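Local coordinates for heterokaryon incompatibility protein s (Podospora anserina, PDB 2WVQ), which forms a prion and controls heterokaryon incompatibility, interacting with het-S from incompatible cells to trigger a lethal reaction, at residues R40-C45 and V115-K120; R48-K53 and A128-L133; I190-V195 and S216-Q221. The protein carries 2 engineered substitutions. One frame throughout, in Å; residues are numbered along the deposited sequence. Where two conformers were deposited one is given.

Contact 1 of 3, residues R40-C45 and V115-K120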
# COMPACT_ATOMS: atom_id res chain seq x y z
N ARG A 40 -19.61 4.84 15.53
CA ARG A 40 -19.48 4.20 16.84
C ARG A 40 -18.30 3.24 16.88
O ARG A 40 -18.02 2.69 17.93
CB ARG A 40 -20.75 3.44 17.27
CG ARG A 40 -22.06 3.76 16.50
CD ARG A 40 -22.70 2.44 16.07
NE ARG A 40 -21.74 1.67 15.26
CZ ARG A 40 -21.74 0.35 15.12
NH1 ARG A 40 -22.66 -0.40 15.73
NH2 ARG A 40 -20.81 -0.23 14.36
N ASP A 41 -17.64 3.02 15.75
CA ASP A 41 -16.46 2.13 15.74
C ASP A 41 -15.15 2.84 16.06
O ASP A 41 -14.09 2.22 16.01
CB ASP A 41 -16.32 1.40 14.40
CG ASP A 41 -17.33 0.30 14.25
OD1 ASP A 41 -17.96 -0.11 15.24
OD2 ASP A 41 -17.49 -0.17 13.11
N TYR A 42 -15.24 4.13 16.37
CA TYR A 42 -14.08 4.93 16.64
C TYR A 42 -13.17 4.26 17.69
O TYR A 42 -12.00 4.03 17.42
CB TYR A 42 -14.45 6.33 17.13
CG TYR A 42 -13.29 7.04 17.83
CD1 TYR A 42 -12.04 7.21 17.19
CD2 TYR A 42 -13.44 7.55 19.11
CE1 TYR A 42 -10.99 7.86 17.83
CE2 TYR A 42 -12.42 8.20 19.75
CZ TYR A 42 -11.19 8.35 19.11
OH TYR A 42 -10.19 9.01 19.77
N GLU A 43 -13.74 3.95 18.86
CA GLU A 43 -12.97 3.50 20.01
C GLU A 43 -12.21 2.24 19.65
O GLU A 43 -10.99 2.18 19.85
CB GLU A 43 -13.89 3.26 21.20
CG GLU A 43 -13.17 3.03 22.51
CD GLU A 43 -14.13 2.73 23.64
OE1 GLU A 43 -15.06 3.52 23.88
OE2 GLU A 43 -13.95 1.68 24.29
N ARG A 44 -12.90 1.25 19.09
CA ARG A 44 -12.24 -0.00 18.70
C ARG A 44 -11.15 0.19 17.65
O ARG A 44 -10.07 -0.37 17.78
CB ARG A 44 -13.27 -1.05 18.24
CG ARG A 44 -12.70 -2.42 17.85
CD ARG A 44 -13.73 -3.16 16.93
NE ARG A 44 -13.14 -3.62 15.66
CZ ARG A 44 -12.29 -4.65 15.52
NH1 ARG A 44 -11.88 -5.37 16.59
NH2 ARG A 44 -11.83 -4.95 14.31
N CYS A 45 -11.42 0.98 16.60
CA CYS A 45 -10.43 1.23 15.55
C CYS A 45 -9.16 1.95 16.07
O CYS A 45 -8.04 1.67 15.62
CB CYS A 45 -11.08 2.01 14.39
SG CYS A 45 -12.19 0.95 13.43
N VAL A 115 -14.38 16.97 10.57
CA VAL A 115 -14.35 16.85 12.03
C VAL A 115 -13.79 15.49 12.43
O VAL A 115 -14.19 14.46 11.87
CB VAL A 115 -15.80 17.01 12.60
CG1 VAL A 115 -15.87 16.65 14.09
CG2 VAL A 115 -16.31 18.42 12.38
N VAL A 116 -12.87 15.48 13.40
CA VAL A 116 -12.25 14.22 13.84
C VAL A 116 -12.61 13.85 15.28
O VAL A 116 -12.85 14.72 16.12
CB VAL A 116 -10.69 14.21 13.64
CG1 VAL A 116 -10.31 14.45 12.18
CG2 VAL A 116 -10.00 15.24 14.51
N PHE A 117 -12.65 12.55 15.56
CA PHE A 117 -12.78 12.04 16.92
C PHE A 117 -11.59 12.43 17.82
O PHE A 117 -10.47 12.65 17.34
CB PHE A 117 -12.96 10.53 16.89
CG PHE A 117 -14.34 10.09 16.47
CD1 PHE A 117 -14.56 9.56 15.20
CD2 PHE A 117 -15.43 10.20 17.36
CE1 PHE A 117 -15.83 9.15 14.80
CE2 PHE A 117 -16.72 9.80 16.97
CZ PHE A 117 -16.92 9.27 15.69
N GLU A 118 -11.85 12.52 19.12
CA GLU A 118 -10.79 12.73 20.12
C GLU A 118 -11.06 11.75 21.24
O GLU A 118 -12.18 11.29 21.36
CB GLU A 118 -10.75 14.18 20.62
CG GLU A 118 -12.10 14.89 20.64
CD GLU A 118 -12.03 16.37 20.25
OE1 GLU A 118 -11.27 17.14 20.90
OE2 GLU A 118 -12.75 16.77 19.31
N ASP A 119 -10.04 11.41 22.03
CA ASP A 119 -10.22 10.30 23.00
C ASP A 119 -11.27 10.52 24.10
O ASP A 119 -11.71 9.57 24.74
CB ASP A 119 -8.88 9.69 23.49
CG ASP A 119 -8.17 10.54 24.56
OD1 ASP A 119 -7.03 10.14 24.92
OD2 ASP A 119 -8.72 11.55 25.05
N LYS A 120 -11.71 11.77 24.27
CA LYS A 120 -12.92 12.08 25.05
C LYS A 120 -14.20 11.49 24.46
O LYS A 120 -15.21 11.43 25.15
CB LYS A 120 -13.10 13.60 25.25
CG LYS A 120 -13.72 14.34 24.04
CD LYS A 120 -14.26 15.71 24.39
CE LYS A 120 -13.19 16.80 24.37
NZ LYS A 120 -12.93 17.35 22.99
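Glu118, whose backbone carbonyl carbon lies 3.2 Å from Tyr42 OH, receives Lys120 NZ on its carboxylate: NZ to OE1 is 2.7 Å, a salt bridge whose ammonium group sits above the carboxylate plane. The contact itself is aromatic. The Tyr42 and Phe117 rings form an offset stack, with centroids 4.6 Å apart and planes only 8° from parallel. The two side chains slide past each other in opposite directions, so each CB comes to rest over the other ring. Phe117 CB stands 3.3 Å from the centroid of the Tyr42 ring, and Tyr42 CB 3.7 Å from that of Phe117, making two reciprocal CH-pi contacts. With CG swung anti to the backbone N (chi1 162°), Tyr42 reaches out from the first turn of helix 42-62 and lays its ring almost parallel to that of Phe117. Its hydroxyl end reaches the peptide between Glu118 and Asp119, where OH is 3.3 Å from Asp119 N, but the angle is too poor for a hydrogen bond. Leu34 of strand 32-34 also touches the Tyr42 side chain and is hydrogen-bonded to Phe117 through the backbone. The arrangement is an offset aromatic stack that joins the start of a helix to the long connection between helices 79-108 and 124-140 in the globular, HeLo-family domain of HET-s.

Contact 2 of 3, residues R48-K53 and A128-L133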
# COMPACT_ATOMS: atom_id res chain seq x y z
N ARG A 48 -7.13 -0.66 17.92
CA ARG A 48 -6.46 -1.51 16.92
C ARG A 48 -5.15 -0.86 16.41
O ARG A 48 -4.12 -1.55 16.28
CB ARG A 48 -7.35 -1.80 15.70
CG ARG A 48 -8.69 -2.41 15.94
CD ARG A 48 -8.66 -3.93 15.89
NE ARG A 48 -8.30 -4.47 14.57
CZ ARG A 48 -8.12 -5.77 14.33
NH1 ARG A 48 -8.26 -6.66 15.32
NH2 ARG A 48 -7.80 -6.19 13.10
N LEU A 49 -5.20 0.44 16.13
CA LEU A 49 -4.01 1.25 15.82
C LEU A 49 -2.95 1.30 16.97
O LEU A 49 -1.74 1.17 16.72
CB LEU A 49 -4.43 2.67 15.44
CG LEU A 49 -4.18 3.39 14.10
CD1 LEU A 49 -3.93 2.52 12.82
CD2 LEU A 49 -5.27 4.43 13.86
N ASP A 50 -3.41 1.52 18.20
CA ASP A 50 -2.51 1.58 19.37
C ASP A 50 -1.82 0.23 19.58
O ASP A 50 -0.66 0.18 19.99
CB ASP A 50 -3.25 1.96 20.67
CG ASP A 50 -3.99 3.33 20.59
OD1 ASP A 50 -4.95 3.49 21.37
OD2 ASP A 50 -3.63 4.24 19.79
N ILE A 51 -2.55 -0.86 19.34
CA ILE A 51 -2.01 -2.22 19.43
C ILE A 51 -0.97 -2.53 18.36
O ILE A 51 0.06 -3.16 18.69
CB ILE A 51 -3.11 -3.29 19.52
CG1 ILE A 51 -3.82 -3.20 20.87
CG2 ILE A 51 -2.55 -4.70 19.33
CD1 ILE A 51 -5.17 -3.86 20.84
N ALA A 52 -1.21 -2.11 17.12
CA ALA A 52 -0.21 -2.27 16.05
C ALA A 52 1.06 -1.50 16.38
O ALA A 52 2.20 -1.98 16.13
CB ALA A 52 -0.76 -1.84 14.67
N LYS A 53 0.88 -0.30 16.93
CA LYS A 53 2.01 0.52 17.38
C LYS A 53 2.73 -0.17 18.55
O LYS A 53 3.95 -0.16 18.62
CB LYS A 53 1.54 1.92 17.77
CG LYS A 53 2.63 2.85 18.25
CD LYS A 53 2.05 4.12 18.92
CE LYS A 53 3.03 5.29 18.71
NZ LYS A 53 2.67 6.47 19.51
N ALA A 128 -8.80 4.72 29.01
CA ALA A 128 -7.71 4.23 29.88
C ALA A 128 -6.76 3.25 29.15
O ALA A 128 -5.54 3.30 29.34
CB ALA A 128 -8.26 3.61 31.14
N LEU A 129 -7.34 2.35 28.35
CA LEU A 129 -6.57 1.42 27.52
C LEU A 129 -5.72 2.19 26.50
O LEU A 129 -4.52 1.92 26.37
CB LEU A 129 -7.48 0.39 26.85
CG LEU A 129 -7.38 -1.10 27.22
CD1 LEU A 129 -6.69 -1.34 28.56
CD2 LEU A 129 -8.73 -1.85 27.16
N HIS A 130 -6.32 3.18 25.84
CA HIS A 130 -5.64 4.04 24.87
C HIS A 130 -4.42 4.70 25.52
O HIS A 130 -3.30 4.57 25.03
CB HIS A 130 -6.62 5.07 24.30
CG HIS A 130 -5.98 6.10 23.41
ND1 HIS A 130 -5.44 5.80 22.17
CD2 HIS A 130 -5.79 7.42 23.60
CE1 HIS A 130 -4.93 6.90 21.65
NE2 HIS A 130 -5.13 7.90 22.49
N ARG A 131 -4.65 5.35 26.66
CA ARG A 131 -3.56 5.98 27.40
C ARG A 131 -2.49 5.01 27.91
O ARG A 131 -1.31 5.32 27.78
CB ARG A 131 -4.10 6.91 28.48
CG ARG A 131 -4.73 8.12 27.85
CD ARG A 131 -5.77 8.76 28.72
NE ARG A 131 -6.25 9.96 28.05
CZ ARG A 131 -6.95 10.94 28.62
NH1 ARG A 131 -7.30 10.88 29.90
NH2 ARG A 131 -7.33 11.98 27.88
N ARG A 132 -2.89 3.85 28.43
CA ARG A 132 -1.96 2.78 28.83
C ARG A 132 -1.10 2.26 27.66
O ARG A 132 0.12 2.12 27.78
CB ARG A 132 -2.73 1.62 29.49
CG ARG A 132 -1.94 0.32 29.65
CD ARG A 132 -2.60 -0.65 30.63
NE ARG A 132 -2.22 -0.35 32.01
CZ ARG A 132 -2.97 0.31 32.89
NH1 ARG A 132 -4.18 0.75 32.55
NH2 ARG A 132 -2.51 0.53 34.12
N LEU A 133 -1.73 1.96 26.53
CA LEU A 133 -1.02 1.48 25.34
C LEU A 133 -0.09 2.52 24.76
O LEU A 133 1.04 2.20 24.34
CB LEU A 133 -2.02 0.99 24.28
CG LEU A 133 -2.43 -0.44 23.92
CD1 LEU A 133 -2.14 -1.55 24.90
CD2 LEU A 133 -3.92 -0.43 23.56
O HOH W 1 0.14 2.47 21.51
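Asp50 is the side chain to follow, starting at CB, which packs 3.8 Å from Leu133 CD2. Beyond it CG lies anti to the carbonyl carbon, beside the backbone N, and this carries the carboxylate away from Leu133 toward His130. OD1 then accepts a hydrogen bond from His130 ND1 at 2.5 Å. The N-H to acceptor angle of 159° is good, but the distance is unusually short, so little should be read into the exact length. OD1 arrives at the edge of the imidazole, near the ring plane, while carboxylate and ring are turned 39° against each other. OD2 lies farther from the ring; Gln46 NE2, one turn earlier in helix 42-62, donates to it, and Asn134 ND2 adds a weak bond. Both carboxylate oxygens of this buried aspartate therefore have a donor, and its charge would probably help hold the proton on ND1. On the apolar side of the contact, Leu133 CD2 also reaches Ile51 CG1, at 3.9 Å. A water links the two backbones, donating to Asp50 O at 2.9 Å and, more weakly, to Leu133 O.

The two helical segments run nearly parallel, 19° apart, with their axes 9.7 Å from each other. Leu47 of helix 42-62 touches both His130 and Leu133. Helix 198-207 packs against Leu129 and, through Ala207, against Ile51, while helix 157-176 covers Leu49 on helix 42-62, placing this buried pairing of helices 42-62 and 124-140 within the helical bundle.

Contact 3 of 3, residues I190-V195 and S216-Q221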
# COMPACT_ATOMS: atom_id res chain seq x y z
N ILE A 190 4.64 -8.61 30.63
CA ILE A 190 4.97 -7.39 31.38
C ILE A 190 4.05 -6.19 31.03
O ILE A 190 3.69 -5.39 31.91
CB ILE A 190 6.47 -7.02 31.20
CG1 ILE A 190 7.38 -8.11 31.79
CG2 ILE A 190 6.78 -5.63 31.79
CD1 ILE A 190 8.84 -8.04 31.34
N GLU A 191 3.67 -6.05 29.76
CA GLU A 191 2.80 -4.95 29.32
C GLU A 191 1.44 -5.03 30.00
O GLU A 191 0.83 -4.02 30.36
CB GLU A 191 2.60 -4.98 27.81
CG GLU A 191 3.86 -4.78 27.02
CD GLU A 191 3.65 -4.97 25.54
OE1 GLU A 191 2.51 -5.27 25.11
OE2 GLU A 191 4.63 -4.81 24.81
N ILE A 192 1.01 -6.28 30.18
CA ILE A 192 -0.31 -6.62 30.64
C ILE A 192 -0.41 -6.85 32.18
O ILE A 192 -1.49 -7.12 32.70
CB ILE A 192 -0.82 -7.85 29.81
CG1 ILE A 192 -2.19 -7.56 29.20
CG2 ILE A 192 -0.74 -9.18 30.59
CD1 ILE A 192 -2.29 -7.98 27.76
N GLU A 193 0.70 -6.71 32.91
CA GLU A 193 0.65 -6.94 34.36
C GLU A 193 -0.05 -5.86 35.19
O GLU A 193 -0.52 -6.13 36.29
CB GLU A 193 2.01 -7.34 34.95
CG GLU A 193 3.17 -6.39 34.74
CD GLU A 193 4.33 -6.71 35.68
OE1 GLU A 193 5.32 -7.34 35.24
OE2 GLU A 193 4.23 -6.35 36.87
N GLU A 194 -0.17 -4.64 34.65
CA GLU A 194 -0.82 -3.57 35.41
C GLU A 194 -2.34 -3.55 35.22
O GLU A 194 -3.08 -2.93 36.00
CB GLU A 194 -0.21 -2.22 35.04
CG GLU A 194 -0.39 -1.16 36.09
CD GLU A 194 0.91 -0.45 36.41
OE1 GLU A 194 1.90 -0.64 35.67
OE2 GLU A 194 0.94 0.30 37.41
N VAL A 195 -2.81 -4.24 34.19
CA VAL A 195 -4.24 -4.26 33.89
C VAL A 195 -4.90 -5.45 34.59
O VAL A 195 -4.71 -6.61 34.22
CB VAL A 195 -4.52 -4.12 32.34
CG1 VAL A 195 -3.80 -5.17 31.54
CG2 VAL A 195 -6.00 -4.12 32.03
N SER A 216 -2.77 -10.89 22.58
CA SER A 216 -3.99 -11.66 22.68
C SER A 216 -3.84 -12.83 23.66
O SER A 216 -4.70 -13.04 24.54
CB SER A 216 -4.41 -12.13 21.29
OG SER A 216 -5.74 -12.60 21.32
N ASP A 217 -2.73 -13.56 23.53
CA ASP A 217 -2.46 -14.72 24.40
C ASP A 217 -2.17 -14.34 25.85
O ASP A 217 -2.57 -15.06 26.78
CB ASP A 217 -1.29 -15.55 23.85
CG ASP A 217 -1.61 -16.19 22.50
OD1 ASP A 217 -2.79 -16.18 22.08
OD2 ASP A 217 -0.66 -16.68 21.85
N ALA A 218 -1.48 -13.22 26.04
CA ALA A 218 -1.18 -12.68 27.35
C ALA A 218 -2.44 -12.29 28.12
O ALA A 218 -2.57 -12.63 29.28
CB ALA A 218 -0.21 -11.50 27.24
N ALA A 219 -3.34 -11.56 27.46
CA ALA A 219 -4.70 -11.28 27.97
C ALA A 219 -5.53 -12.54 28.28
O ALA A 219 -6.13 -12.63 29.35
CB ALA A 219 -5.45 -10.38 27.00
N ALA A 220 -5.55 -13.51 27.36
CA ALA A 220 -6.25 -14.77 27.54
C ALA A 220 -5.72 -15.54 28.75
O ALA A 220 -6.51 -16.05 29.57
CB ALA A 220 -6.16 -15.63 26.28
N GLN A 221 -4.39 -15.61 28.88
CA GLN A 221 -3.75 -16.29 30.00
C GLN A 221 -4.13 -15.63 31.33
O GLN A 221 -4.25 -16.31 32.35
CB GLN A 221 -2.21 -16.30 29.84
CG GLN A 221 -1.61 -17.48 29.03
CD GLN A 221 -0.24 -17.13 28.36
OE1 GLN A 221 0.19 -15.95 28.28
NE2 GLN A 221 0.44 -18.16 27.87
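Ile192 and Ala219 bring the two backbones together, their CA atoms 6.9 Å apart, where residues 190-195 pass alongside helix 213-224. One isoleucine does all the touching from its side, and both of its branches meet the helix. CG2 rests 4.1 Å from Ala218 CB. The longer branch goes further in: CD1 touches Ala218 CB too and lies 3.7 Å from Ala219 N and 4.0 Å from Ala219 CB, so its methyl lies against the helix backbone as well as the alanine side chains. The first torsion, chi1 -127°, is far from a staggered value, and it is in this eclipsed-like setting that both methyls reach the helix. The small side chains of Ala218 and Ala219 are consistent with the close approach of CD1 to the helix backbone. All three residues are buried, and their side chains meet by apolar contacts alone.

A polar tie follows close by: Ile192 O accepts a hydrogen bond from Lys222 NZ, from the same helix 213-224. Met215 of that helix and Leu204 of helix 198-207 also touch the Ile192 side chain, while Ala219 meets Lys205. Ile192 is thus wedged between helices 198-207 and 213-224.

In the fold
Contacts 1 and 2 share helix 42-62, which supplies one segment to each, and the loop of contact 1 leads into helix 124-140 of contact 2. Their centres are 13 Å apart, and Asp119 ties them directly, its OD2 3.2 Å from Arg131 NH2 in a salt bridge and its OD1 packed against His130. Contact 3 sits beyond, its centre 13 Å from that of contact 2, where Arg132 packs on Glu194. Contacts 1 and 3 do not touch; their nearest atoms are about 11 Å apart. The second chain of the assembly touches none of the six segments, so all three contacts are internal to one globular domain.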